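Possible substrate binding protein of ABC transporter system (Rhodopseudomonas palustris, PDB 3N0X) probably binds a branched-chain amino acid or related substrate outside the membrane and delivers it to an ABC transporter for uptake. Local coordinates at residues L28-E33 against Q274-A279; N263-W268 against G287-A292; E33-G38 against A291-V296. One frame throughout, in Å; residues are numbered along the deposited sequence. Where two conformers were deposited one is given.

Interaction 1 of 3, residues L28-E33 against Q274-A279; sequences LMMGLE and QKRFNA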
ATOM      1  N   LEU A  28      13.228   4.748   4.915  1.00 13.18           N
ATOM      2  CA  LEU A  28      14.385   4.470   4.067  1.00 12.96           C
ATOM      3  C   LEU A  28      15.691   4.540   4.900  1.00 11.60           C
ATOM      4  O   LEU A  28      16.529   3.619   4.828  1.00 13.08           O
ATOM      5  CB  LEU A  28      14.446   5.471   2.908  1.00 13.72           C
ATOM      6  CG  LEU A  28      15.660   5.337   1.976  1.00 14.76           C
ATOM      7  CD1 LEU A  28      15.736   3.956   1.299  1.00 16.58           C
ATOM      8  CD2 LEU A  28      15.672   6.523   0.945  1.00 15.83           C
HETATM    9  N   MSE A  29      15.854   5.568   5.724  1.00 12.49           N
HETATM   10  CA  MSE A  29      17.113   5.712   6.455  1.00 13.48           C
HETATM   11  C   MSE A  29      17.255   4.659   7.517  1.00 13.10           C
HETATM   12  O   MSE A  29      18.332   4.116   7.686  1.00 14.20           O
HETATM   13  CB  MSE A  29      17.250   7.105   7.058  1.00 14.77           C
HETATM   14  CG  MSE A  29      17.235   8.208   6.023  1.00 16.28           C
HETATM   15 SE   MSE A  29      18.314   7.937   4.430  0.75 19.23          SE
HETATM   16  CE  MSE A  29      20.031   8.097   5.224  1.00 20.85           C
HETATM   17  N   MSE A  30      16.170   4.354   8.215  1.00 12.23           N
HETATM   18  CA  MSE A  30      16.187   3.293   9.239  1.00 12.21           C
HETATM   19  C   MSE A  30      16.412   1.913   8.623  1.00 12.02           C
HETATM   20  O   MSE A  30      17.103   1.070   9.210  1.00 13.57           O
HETATM   21  CB  MSE A  30      14.898   3.323  10.070  1.00 14.18           C
HETATM   22  CG  MSE A  30      14.887   4.503  10.992  1.00 13.26           C
HETATM   23 SE   MSE A  30      13.359   4.549  12.175  0.75 13.94          SE
HETATM   24  CE  MSE A  30      13.885   3.109  13.326  1.00 17.93           C
ATOM     25  N   GLY A  31      15.834   1.665   7.444  1.00 12.36           N
ATOM     26  CA  GLY A  31      16.078   0.422   6.765  1.00 11.11           C
ATOM     27  C   GLY A  31      17.519   0.212   6.307  1.00 11.95           C
ATOM     28  O   GLY A  31      18.060  -0.897   6.403  1.00 13.05           O
ATOM     29  N   LEU A  32      18.142   1.292   5.815  1.00 12.01           N
ATOM     30  CA  LEU A  32      19.536   1.217   5.396  1.00 11.51           C
ATOM     31  C   LEU A  32      20.444   1.024   6.631  1.00 12.18           C
ATOM     32  O   LEU A  32      21.441   0.287   6.592  1.00 13.61           O
ATOM     33  CB  LEU A  32      19.929   2.475   4.615  1.00 11.94           C
ATOM     34  CG  LEU A  32      19.242   2.681   3.253  1.00 12.66           C
ATOM     35  CD1 LEU A  32      19.567   4.067   2.669  1.00 14.36           C
ATOM     36  CD2 LEU A  32      19.680   1.566   2.233  1.00 14.59           C
ATOM     37  N   GLU A  33      20.097   1.712   7.710  1.00 12.78           N
ATOM     38  CA  GLU A  33      20.777   1.530   8.993  1.00 13.59           C
ATOM     39  C   GLU A  33      20.694   0.043   9.434  1.00 12.20           C
ATOM     40  O   GLU A  33      21.699  -0.609   9.781  1.00 14.13           O
ATOM     41  CB  GLU A  33      20.152   2.461  10.036  1.00 14.03           C
ATOM     42  CG  GLU A  33      20.615   2.136  11.470  1.00 14.53           C
ATOM     43  CD  GLU A  33      19.884   2.939  12.532  1.00 17.27           C
ATOM     44  OE1 GLU A  33      19.020   3.775  12.162  1.00 19.71           O
ATOM     45  OE2 GLU A  33      20.165   2.723  13.743  1.00 19.89           O
ATOM     46  N   GLN A 274       9.804   4.289  18.241  1.00 15.63           N
ATOM     47  CA  GLN A 274       9.162   4.867  19.441  0.60 16.64           C
ATOM     48  C   GLN A 274      10.182   5.588  20.294  1.00 17.04           C
ATOM     49  O   GLN A 274       9.895   6.672  20.820  1.00 17.68           O
ATOM     50  CB  GLN A 274       8.416   3.812  20.269  0.60 16.36           C
ATOM     51  CG  GLN A 274       7.483   4.440  21.364  0.60 17.19           C
ATOM     52  CD  GLN A 274       6.192   5.012  20.797  0.60 20.10           C
ATOM     53  OE1 GLN A 274       5.728   4.606  19.730  0.60 19.63           O
ATOM     54  NE2 GLN A 274       5.608   5.980  21.518  0.60 18.91           N
ATOM     55  N   LYS A 275      11.385   5.034  20.422  1.00 17.04           N
ATOM     56  CA  LYS A 275      12.450   5.676  21.226  1.00 18.02           C
ATOM     57  C   LYS A 275      12.882   7.027  20.626  1.00 18.69           C
ATOM     58  O   LYS A 275      13.085   8.011  21.363  1.00 20.82           O
ATOM     59  CB  LYS A 275      13.666   4.761  21.321  1.00 19.57           C
ATOM     60  CG  LYS A 275      14.830   5.355  22.066  1.00 23.95           C
ATOM     61  CD  LYS A 275      15.973   4.379  22.216  1.00 27.32           C
ATOM     62  CE  LYS A 275      17.165   5.027  22.936  1.00 30.73           C
ATOM     63  NZ  LYS A 275      18.284   4.008  23.118  1.00 32.65           N
ATOM     64  N   ARG A 276      13.025   7.085  19.300  1.00 17.15           N
ATOM     65  CA  ARG A 276      13.518   8.275  18.619  1.00 18.87           C
ATOM     66  C   ARG A 276      12.491   9.384  18.448  1.00 19.77           C
ATOM     67  O   ARG A 276      12.850  10.572  18.501  1.00 22.68           O
ATOM     68  CB  ARG A 276      14.095   7.881  17.244  1.00 17.19           C
ATOM     69  CG  ARG A 276      15.304   6.999  17.377  1.00 18.78           C
ATOM     70  CD  ARG A 276      15.835   6.457  16.015  1.00 18.83           C
ATOM     71  NE  ARG A 276      16.821   5.384  16.258  1.00 21.13           N
ATOM     72  CZ  ARG A 276      17.544   4.787  15.305  1.00 21.22           C
ATOM     73  NH1 ARG A 276      17.451   5.176  14.049  1.00 16.89           N
ATOM     74  NH2 ARG A 276      18.385   3.811  15.637  1.00 21.24           N
ATOM     75  N   PHE A 277      11.236   8.997  18.217  1.00 19.10           N
ATOM     76  CA  PHE A 277      10.178   9.895  17.764  1.00 19.97           C
ATOM     77  C   PHE A 277       8.929   9.921  18.668  1.00 20.57           C
ATOM     78  O   PHE A 277       8.027  10.742  18.453  1.00 22.67           O
ATOM     79  CB  PHE A 277       9.802   9.559  16.321  1.00 22.22           C
ATOM     80  CG  PHE A 277      10.992   9.443  15.412  1.00 20.89           C
ATOM     81  CD1 PHE A 277      11.894  10.506  15.270  1.00 22.33           C
ATOM     82  CD2 PHE A 277      11.240   8.295  14.716  1.00 19.09           C
ATOM     83  CE1 PHE A 277      13.030  10.376  14.449  1.00 24.25           C
ATOM     84  CE2 PHE A 277      12.355   8.180  13.902  1.00 21.71           C
ATOM     85  CZ  PHE A 277      13.238   9.209  13.763  1.00 25.52           C
ATOM     86  N   ASN A 278       8.876   9.045  19.665  1.00 19.68           N
ATOM     87  CA  ASN A 278       7.721   8.925  20.561  1.00 20.32           C
ATOM     88  C   ASN A 278       6.387   8.708  19.854  1.00 20.36           C
ATOM     89  O   ASN A 278       5.338   9.211  20.281  1.00 22.55           O
ATOM     90  CB  ASN A 278       7.674  10.141  21.480  1.00 21.81           C
ATOM     91  CG  ASN A 278       8.986  10.350  22.205  1.00 23.61           C
ATOM     92  OD1 ASN A 278       9.617  11.403  22.080  1.00 31.91           O
ATOM     93  ND2 ASN A 278       9.382   9.356  22.991  1.00 22.53           N
ATOM     94  N   ALA A 279       6.444   7.921  18.786  1.00 17.86           N
ATOM     95  CA  ALA A 279       5.303   7.574  17.980  1.00 17.64           C
ATOM     96  C   ALA A 279       5.648   6.288  17.247  1.00 18.07           C
ATOM     97  O   ALA A 279       6.821   6.018  17.026  1.00 16.89           O
ATOM     98  CB  ALA A 279       4.993   8.672  16.965  1.00 18.70           C
TER

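Interaction 2 of 3, residues N263-W268 against G287-A292; sequences NPINEW and GGFSAA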
ATOM      1  N   ASN A 263       8.145 -10.064  13.730  1.00 19.47           N
ATOM      2  CA  ASN A 263       9.364 -10.519  13.126  1.00 17.37           C
ATOM      3  C   ASN A 263      10.469  -9.565  13.609  1.00 17.95           C
ATOM      4  O   ASN A 263      10.168  -8.483  14.094  1.00 18.75           O
ATOM      5  CB  ASN A 263       9.257 -10.576  11.608  1.00 17.46           C
ATOM      6  CG  ASN A 263       9.017  -9.208  10.985  1.00 15.46           C
ATOM      7  OD1 ASN A 263       9.906  -8.338  11.012  1.00 14.55           O
ATOM      8  ND2 ASN A 263       7.822  -9.008  10.461  1.00 14.21           N
ATOM      9  N   PRO A 264      11.733  -9.987  13.512  1.00 19.58           N
ATOM     10  CA  PRO A 264      12.824  -9.215  14.083  1.00 18.78           C
ATOM     11  C   PRO A 264      12.960  -7.811  13.501  1.00 17.56           C
ATOM     12  O   PRO A 264      13.388  -6.911  14.189  1.00 16.99           O
ATOM     13  CB  PRO A 264      14.056 -10.058  13.750  1.00 21.98           C
ATOM     14  CG  PRO A 264      13.554 -11.451  13.733  1.00 25.83           C
ATOM     15  CD  PRO A 264      12.170 -11.341  13.128  1.00 22.89           C
ATOM     16  N   ILE A 265      12.630  -7.661  12.228  1.00 15.33           N
ATOM     17  CA  ILE A 265      12.778  -6.387  11.578  1.00 14.26           C
ATOM     18  C   ILE A 265      11.744  -5.445  12.126  1.00 11.96           C
ATOM     19  O   ILE A 265      12.084  -4.324  12.505  1.00 13.57           O
ATOM     20  CB  ILE A 265      12.651  -6.512  10.058  1.00 14.24           C
ATOM     21  CG1 ILE A 265      13.783  -7.418   9.543  1.00 20.52           C
ATOM     22  CG2 ILE A 265      12.711  -5.161   9.438  1.00 14.42           C
ATOM     23  CD1 ILE A 265      14.019  -7.322   8.012  1.00 20.83           C
ATOM     24  N   ASN A 266      10.483  -5.843  12.096  1.00 11.57           N
ATOM     25  CA  ASN A 266       9.436  -4.972  12.621  1.00 11.46           C
ATOM     26  C   ASN A 266       9.612  -4.671  14.116  1.00 14.37           C
ATOM     27  O   ASN A 266       9.319  -3.578  14.583  1.00 15.41           O
ATOM     28  CB  ASN A 266       8.022  -5.488  12.351  1.00 11.45           C
ATOM     29  CG  ASN A 266       6.997  -4.382  12.467  1.00 12.71           C
ATOM     30  OD1 ASN A 266       7.161  -3.315  11.845  1.00 12.54           O
ATOM     31  ND2 ASN A 266       5.938  -4.627  13.249  1.00 12.30           N
ATOM     32  N   GLU A 267      10.082  -5.669  14.863  1.00 14.96           N
ATOM     33  CA  GLU A 267      10.353  -5.478  16.291  1.00 15.35           C
ATOM     34  C   GLU A 267      11.338  -4.339  16.515  1.00 14.34           C
ATOM     35  O   GLU A 267      11.077  -3.435  17.314  1.00 16.02           O
ATOM     36  CB  GLU A 267      10.842  -6.801  16.914  1.00 16.54           C
ATOM     37  CG  GLU A 267      11.441  -6.718  18.312  1.00 26.87           C
ATOM     38  CD  GLU A 267      10.439  -6.620  19.424  1.00 38.56           C
ATOM     39  OE1 GLU A 267       9.209  -6.662  19.160  1.00 41.22           O
ATOM     40  OE2 GLU A 267      10.917  -6.495  20.593  1.00 43.26           O
ATOM     41  N   TRP A 268      12.442  -4.367  15.781  1.00 13.99           N
ATOM     42  CA  TRP A 268      13.450  -3.308  15.869  1.00 14.88           C
ATOM     43  C   TRP A 268      12.869  -1.958  15.425  1.00 14.26           C
ATOM     44  O   TRP A 268      13.016  -0.930  16.099  1.00 14.35           O
ATOM     45  CB  TRP A 268      14.697  -3.688  15.043  1.00 14.36           C
ATOM     46  CG  TRP A 268      15.760  -2.646  15.147  1.00 12.87           C
ATOM     47  CD1 TRP A 268      16.662  -2.493  16.171  1.00 16.08           C
ATOM     48  CD2 TRP A 268      16.037  -1.604  14.217  1.00 11.87           C
ATOM     49  NE1 TRP A 268      17.463  -1.406  15.938  1.00 18.82           N
ATOM     50  CE2 TRP A 268      17.107  -0.842  14.739  1.00 16.91           C
ATOM     51  CE3 TRP A 268      15.467  -1.218  13.009  1.00 15.38           C
ATOM     52  CZ2 TRP A 268      17.619   0.275  14.084  1.00 18.80           C
ATOM     53  CZ3 TRP A 268      15.984  -0.103  12.353  1.00 15.79           C
ATOM     54  CH2 TRP A 268      17.055   0.620  12.883  1.00 15.41           C
ATOM     55  N   GLY A 287       7.005   1.077   4.313  1.00 13.43           N
ATOM     56  CA  GLY A 287       7.340   1.003   2.902  1.00 12.36           C
ATOM     57  C   GLY A 287       8.707   1.543   2.531  1.00 12.93           C
ATOM     58  O   GLY A 287       9.426   0.945   1.719  1.00 12.18           O
ATOM     59  N   GLY A 288       9.121   2.629   3.169  1.00 12.43           N
ATOM     60  CA  GLY A 288      10.458   3.151   2.906  1.00 12.59           C
ATOM     61  C   GLY A 288      11.516   2.171   3.342  1.00 12.58           C
ATOM     62  O   GLY A 288      12.529   2.001   2.683  1.00 12.39           O
ATOM     63  N   PHE A 289      11.261   1.520   4.463  1.00 11.85           N
ATOM     64  CA  PHE A 289      12.160   0.487   5.000  1.00 11.72           C
ATOM     65  C   PHE A 289      12.236  -0.672   4.025  1.00 11.99           C
ATOM     66  O   PHE A 289      13.309  -1.214   3.736  1.00 11.25           O
ATOM     67  CB  PHE A 289      11.639   0.042   6.383  1.00 12.50           C
ATOM     68  CG  PHE A 289      12.629  -0.658   7.276  1.00 12.32           C
ATOM     69  CD1 PHE A 289      13.207  -1.850   6.917  1.00 12.93           C
ATOM     70  CD2 PHE A 289      12.907  -0.142   8.534  1.00 13.65           C
ATOM     71  CE1 PHE A 289      14.094  -2.536   7.808  1.00 13.13           C
ATOM     72  CE2 PHE A 289      13.745  -0.781   9.425  1.00 13.18           C
ATOM     73  CZ  PHE A 289      14.325  -1.990   9.052  1.00 13.15           C
ATOM     74  N   SER A 290      11.083  -1.090   3.504  1.00 12.73           N
ATOM     75  CA  SER A 290      11.031  -2.167   2.536  1.00 12.65           C
ATOM     76  C   SER A 290      11.834  -1.842   1.282  1.00 11.77           C
ATOM     77  O   SER A 290      12.557  -2.717   0.750  1.00 12.65           O
ATOM     78  CB  SER A 290       9.587  -2.501   2.175  1.00 13.22           C
ATOM     79  OG  SER A 290       8.881  -2.870   3.360  1.00 14.15           O
ATOM     80  N   ALA A 291      11.712  -0.612   0.782  1.00 11.42           N
ATOM     81  CA  ALA A 291      12.518  -0.192  -0.355  1.00 11.08           C
ATOM     82  C   ALA A 291      14.022  -0.232  -0.057  1.00 11.84           C
ATOM     83  O   ALA A 291      14.808  -0.662  -0.939  1.00 13.39           O
ATOM     84  CB  ALA A 291      12.100   1.194  -0.840  1.00 12.75           C
ATOM     85  N   ALA A 292      14.416   0.164   1.141  1.00 11.25           N
ATOM     86  CA  ALA A 292      15.809   0.112   1.539  1.00 11.81           C
ATOM     87  C   ALA A 292      16.303  -1.307   1.433  1.00 12.49           C
ATOM     88  O   ALA A 292      17.417  -1.588   0.950  1.00 12.64           O
ATOM     89  CB  ALA A 292      15.991   0.673   3.004  1.00 12.17           C
TER

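Interaction 3 of 3, residues E33-G38 against A291-V296; sequences EYATKG and AAMAVV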
ATOM      1  N   GLU A  33      20.097   1.712   7.710  1.00 12.78           N
ATOM      2  CA  GLU A  33      20.777   1.530   8.993  1.00 13.59           C
ATOM      3  C   GLU A  33      20.694   0.043   9.434  1.00 12.20           C
ATOM      4  O   GLU A  33      21.699  -0.609   9.781  1.00 14.13           O
ATOM      5  CB  GLU A  33      20.152   2.461  10.036  1.00 14.03           C
ATOM      6  CG  GLU A  33      20.615   2.136  11.470  1.00 14.53           C
ATOM      7  CD  GLU A  33      19.884   2.939  12.532  1.00 17.27           C
ATOM      8  OE1 GLU A  33      19.020   3.775  12.162  1.00 19.71           O
ATOM      9  OE2 GLU A  33      20.165   2.723  13.743  1.00 19.89           O
ATOM     10  N   TYR A  34      19.478  -0.509   9.413  1.00 13.07           N
ATOM     11  CA  TYR A  34      19.286  -1.913   9.820  1.00 12.63           C
ATOM     12  C   TYR A  34      20.121  -2.842   8.935  1.00 13.20           C
ATOM     13  O   TYR A  34      20.832  -3.739   9.442  1.00 14.54           O
ATOM     14  CB  TYR A  34      17.803  -2.294   9.753  1.00 13.79           C
ATOM     15  CG  TYR A  34      17.535  -3.721  10.162  1.00 14.82           C
ATOM     16  CD1 TYR A  34      17.532  -4.748   9.226  1.00 15.00           C
ATOM     17  CD2 TYR A  34      17.246  -4.019  11.481  1.00 16.63           C
ATOM     18  CE1 TYR A  34      17.305  -6.083   9.637  1.00 17.25           C
ATOM     19  CE2 TYR A  34      16.992  -5.290  11.885  1.00 15.87           C
ATOM     20  CZ  TYR A  34      17.045  -6.320  10.988  1.00 18.16           C
ATOM     21  OH  TYR A  34      16.782  -7.583  11.483  1.00 21.27           O
ATOM     22  N   ALA A  35      20.023  -2.654   7.616  1.00 12.76           N
ATOM     23  CA  ALA A  35      20.634  -3.581   6.630  1.00 14.29           C
ATOM     24  C   ALA A  35      22.126  -3.599   6.743  1.00 16.33           C
ATOM     25  O   ALA A  35      22.738  -4.618   6.430  1.00 19.75           O
ATOM     26  CB  ALA A  35      20.237  -3.184   5.222  1.00 15.37           C
ATOM     27  N   THR A  36      22.720  -2.486   7.168  1.00 14.13           N
ATOM     28  CA  THR A  36      24.171  -2.317   7.212  1.00 14.92           C
ATOM     29  C   THR A  36      24.727  -2.337   8.621  1.00 16.52           C
ATOM     30  O   THR A  36      25.913  -2.019   8.835  1.00 18.20           O
ATOM     31  CB  THR A  36      24.590  -0.989   6.521  1.00 13.92           C
ATOM     32  OG1 THR A  36      24.097   0.162   7.249  1.00 15.96           O
ATOM     33  CG2 THR A  36      24.107  -0.953   5.073  1.00 15.37           C
ATOM     34  N   LYS A  37      23.891  -2.712   9.608  1.00 17.47           N
ATOM     35  CA  LYS A  37      24.289  -2.731  11.020  1.00 18.43           C
ATOM     36  C   LYS A  37      24.880  -1.401  11.446  1.00 17.70           C
ATOM     37  O   LYS A  37      25.858  -1.351  12.226  1.00 19.13           O
ATOM     38  CB  LYS A  37      25.274  -3.851  11.329  1.00 18.73           C
ATOM     39  CG  LYS A  37      24.692  -5.221  11.133  1.00 26.06           C
ATOM     40  CD  LYS A  37      25.715  -6.293  11.506  1.00 32.17           C
ATOM     41  CE  LYS A  37      25.243  -7.683  11.110  1.00 38.00           C
ATOM     42  NZ  LYS A  37      24.199  -8.165  12.017  1.00 39.53           N
ATOM     43  N   GLY A  38      24.279  -0.321  10.920  1.00 17.84           N
ATOM     44  CA  GLY A  38      24.672   1.046  11.208  1.00 19.51           C
ATOM     45  C   GLY A  38      25.893   1.589  10.489  1.00 20.32           C
ATOM     46  O   GLY A  38      26.268   2.735  10.741  1.00 24.85           O
ATOM     47  N   ALA A 291      11.712  -0.612   0.782  1.00 11.42           N
ATOM     48  CA  ALA A 291      12.518  -0.192  -0.355  1.00 11.08           C
ATOM     49  C   ALA A 291      14.022  -0.232  -0.057  1.00 11.84           C
ATOM     50  O   ALA A 291      14.808  -0.662  -0.939  1.00 13.39           O
ATOM     51  CB  ALA A 291      12.100   1.194  -0.840  1.00 12.75           C
ATOM     52  N   ALA A 292      14.416   0.164   1.141  1.00 11.25           N
ATOM     53  CA  ALA A 292      15.809   0.112   1.539  1.00 11.81           C
ATOM     54  C   ALA A 292      16.303  -1.307   1.433  1.00 12.49           C
ATOM     55  O   ALA A 292      17.417  -1.588   0.950  1.00 12.64           O
ATOM     56  CB  ALA A 292      15.991   0.673   3.004  1.00 12.17           C
HETATM   57  N   MSE A 293      15.522  -2.227   2.004  1.00 12.52           N
HETATM   58  CA  MSE A 293      15.911  -3.614   2.020  1.00 12.25           C
HETATM   59  C   MSE A 293      15.993  -4.217   0.619  1.00 13.95           C
HETATM   60  O   MSE A 293      16.888  -5.019   0.320  1.00 15.91           O
HETATM   61  CB  MSE A 293      14.957  -4.442   2.882  1.00 13.44           C
HETATM   62  CG  MSE A 293      15.020  -4.129   4.328  1.00 13.72           C
HETATM   63 SE   MSE A 293      16.653  -4.513   5.245  0.75 14.17          SE
HETATM   64  CE  MSE A 293      16.665  -6.422   5.060  1.00 17.78           C
ATOM     65  N   ALA A 294      15.065  -3.833  -0.251  1.00 13.79           N
ATOM     66  CA  ALA A 294      15.116  -4.270  -1.641  1.00 13.29           C
ATOM     67  C   ALA A 294      16.434  -3.824  -2.316  1.00 13.53           C
ATOM     68  O   ALA A 294      17.102  -4.608  -2.982  1.00 14.40           O
ATOM     69  CB  ALA A 294      13.931  -3.721  -2.408  1.00 14.23           C
ATOM     70  N   VAL A 295      16.822  -2.562  -2.129  1.00 12.92           N
ATOM     71  CA  VAL A 295      18.047  -2.033  -2.766  1.00 13.60           C
ATOM     72  C   VAL A 295      19.276  -2.760  -2.247  1.00 14.19           C
ATOM     73  O   VAL A 295      20.113  -3.204  -3.038  1.00 14.63           O
ATOM     74  CB  VAL A 295      18.199  -0.490  -2.567  1.00 14.62           C
ATOM     75  CG1 VAL A 295      19.605  -0.025  -3.060  1.00 18.14           C
ATOM     76  CG2 VAL A 295      17.083   0.281  -3.266  1.00 17.06           C
ATOM     77  N   VAL A 296      19.414  -2.917  -0.927  1.00 14.21           N
ATOM     78  CA  VAL A 296      20.604  -3.522  -0.375  1.00 14.11           C
ATOM     79  C   VAL A 296      20.682  -4.997  -0.798  1.00 14.56           C
ATOM     80  O   VAL A 296      21.745  -5.478  -1.175  1.00 16.59           O
ATOM     81  CB  VAL A 296      20.657  -3.368   1.142  1.00 15.23           C
ATOM     82  CG1 VAL A 296      21.775  -4.258   1.745  1.00 19.17           C
ATOM     83  CG2 VAL A 296      20.851  -1.889   1.505  1.00 15.49           C
TER

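Interaction 1 of 3, residues L28-E33 against Q274-A279
A two-pronged salt bridge from Glu33 to Arg276 spans a wide gap between helices, for the nearest CA atoms, of Met30 and Arg276, are 11.0 Å apart. The guanidinium meets the carboxylate end-on: Arg276 NH1 donates to Glu33 OE1 at 2.8 Å, and Arg276 NH2 to Glu33 OE2 at the same 2.8 Å. Both bonds are nearly straight (175° and 170°), both oxygens use syn lone pairs, and the two planes differ by only 11°. Extended chains on both sides give the needed reach. Glu272 forms a second salt bridge, to Arg276 NE, which probably helps to fix the rotation of the guanidinium.

The selenomethionine Met30 runs alongside: its CE lies over one guanidinium face, while SE sits at the ring edge of Phe277, 4.1 Å from Phe277 CE2, a Met-aromatic contact. Replacing Glu33 by an alanine would probably leave Arg276 NH1 and NH2 without their carboxylate and the guanidinium freer to turn.

Around this contact, helix 18-35 turns Met30 and Glu33 to helix 264-277, whereas Leu32 packs on Val49 of strand 45-53 and on Val296 of helix 283-302.

Interaction 2 of 3, residues N263-W268 against G287-A292
Phe289 meets Ile265 and Trp268 where two consecutive helices, 264-277 and 283-302, pack together in a lobe of this periplasmic binding protein fold. No hydrogen bond joins the two segments; the evidence for the contact is apolar proximity, with 135 Å² of surface buried in all. The tightest approach is that of Ile265 CG2, which lies 3.4 Å from Phe289 CE1 and 3.6 Å from Phe289 CZ, reaching the ring obliquely at these two neighbouring carbons. On the indole side, Trp268 CZ3 comes to 3.7 Å from Phe289 CE2. Each of these two atoms is near the plane of the other ring, so the aromatics meet rim to rim, with no stacking, and their side chains cross at about a right angle.

The first torsion of Phe289 helps to explain how one ring meets both partners. With CG opposite the backbone N (chi1 -161°), Phe289 swings its ring out from helix 283-302, so that CE1 and CE2 reach Ile265 and Trp268, which are three positions apart on the facing helix. In Ile265 the CG2 branch is the one directed at this ring, while CG1 approaches the hydroxyl of Tyr34.

Farther out, Leu269 and Pro322 also touch Phe289, and Tyr34 meets the Trp268 ring. Polar anchors set the start of helix 264-277. Asn266 hydrogen-bonds through its side chain to Tyr256 OH and to the backbone carbonyls of Tyr258 and Pro261, and Asn263 ND2 donates to Pro322 O. Asn263 is also the N-cap: its OD1 accepts a nearly straight hydrogen bond from Asn266 N, 2.8 Å long (N-H...O 177°), with the donor tilted 35° from the carbonyl plane.

Interaction 3 of 3, residues E33-G38 against A291-V296
The C-terminal end of helix 18-35, closed by a Schellman motif, rests on the middle of helix 283-302 through Tyr34 and Ala35. The approach is close: the CA atoms of Ala35 and Met293 are 6.6 Å apart, a spacing that the short side chain of Ala35 permits. Its single methyl group does double duty. Ala35 CB lies 3.8 Å from Met293 SE and, on the next turn, 4.0 Å from each of Val296 CG1 and CG2, so it meets both branches of the valine.

Met293, a selenomethionine, sets out from its helix at an angle to the contact, but bends at chi2 (-65°) and again at chi3 (-64°), and the folded chain brings SE to the facing helix. There SE also lies 4.1 Å from Tyr34 CD1. This is an oblique Met-aromatic contact, since the line from SE to the ring centroid is 73° off the ring normal. Met293 also touches Ile265, which ties this side chain to helix 264-277.

The backbone evidence for the helix end is clear. Gly38 N donates to Glu33 O at 2.8 Å and Lys37 N to Tyr34 O at 3.2 Å, with Lys37 at positive phi as the C-prime residue. The Thr36 hydroxyl bonds to Leu32 O and Met40 N, fastening the turn to what precedes and follows it. Behind helix 283-302, Val295 packs on Ile76 and Ile78 of strand 76-79. Helix 18-35 packed on a helix that itself covers strand 76-79 is consistent with the layered alpha-beta lobe of periplasmic binding proteins.

Overall arrangement
The three contacts form one cluster, their centres 9 to 12 Å apart, and join three helices pairwise: 18-35 with 264-277 in interaction 1, 264-277 with 283-302 in interaction 2, and 18-35 with 283-302 in interaction 3. The segments of interactions 1 and 3 overlap at Glu33, and those of 2 and 3 at Ala291 and Ala292. Along the chain, 28-33 and 33-38 come early, and the other segments more than 220 residues later, after the strands of the parallel four-stranded sheet. The late helices thus return to the lobe built on the first sheet, consistent with the two-lobed periplasmic binding protein fold, in which the chain crosses between lobes.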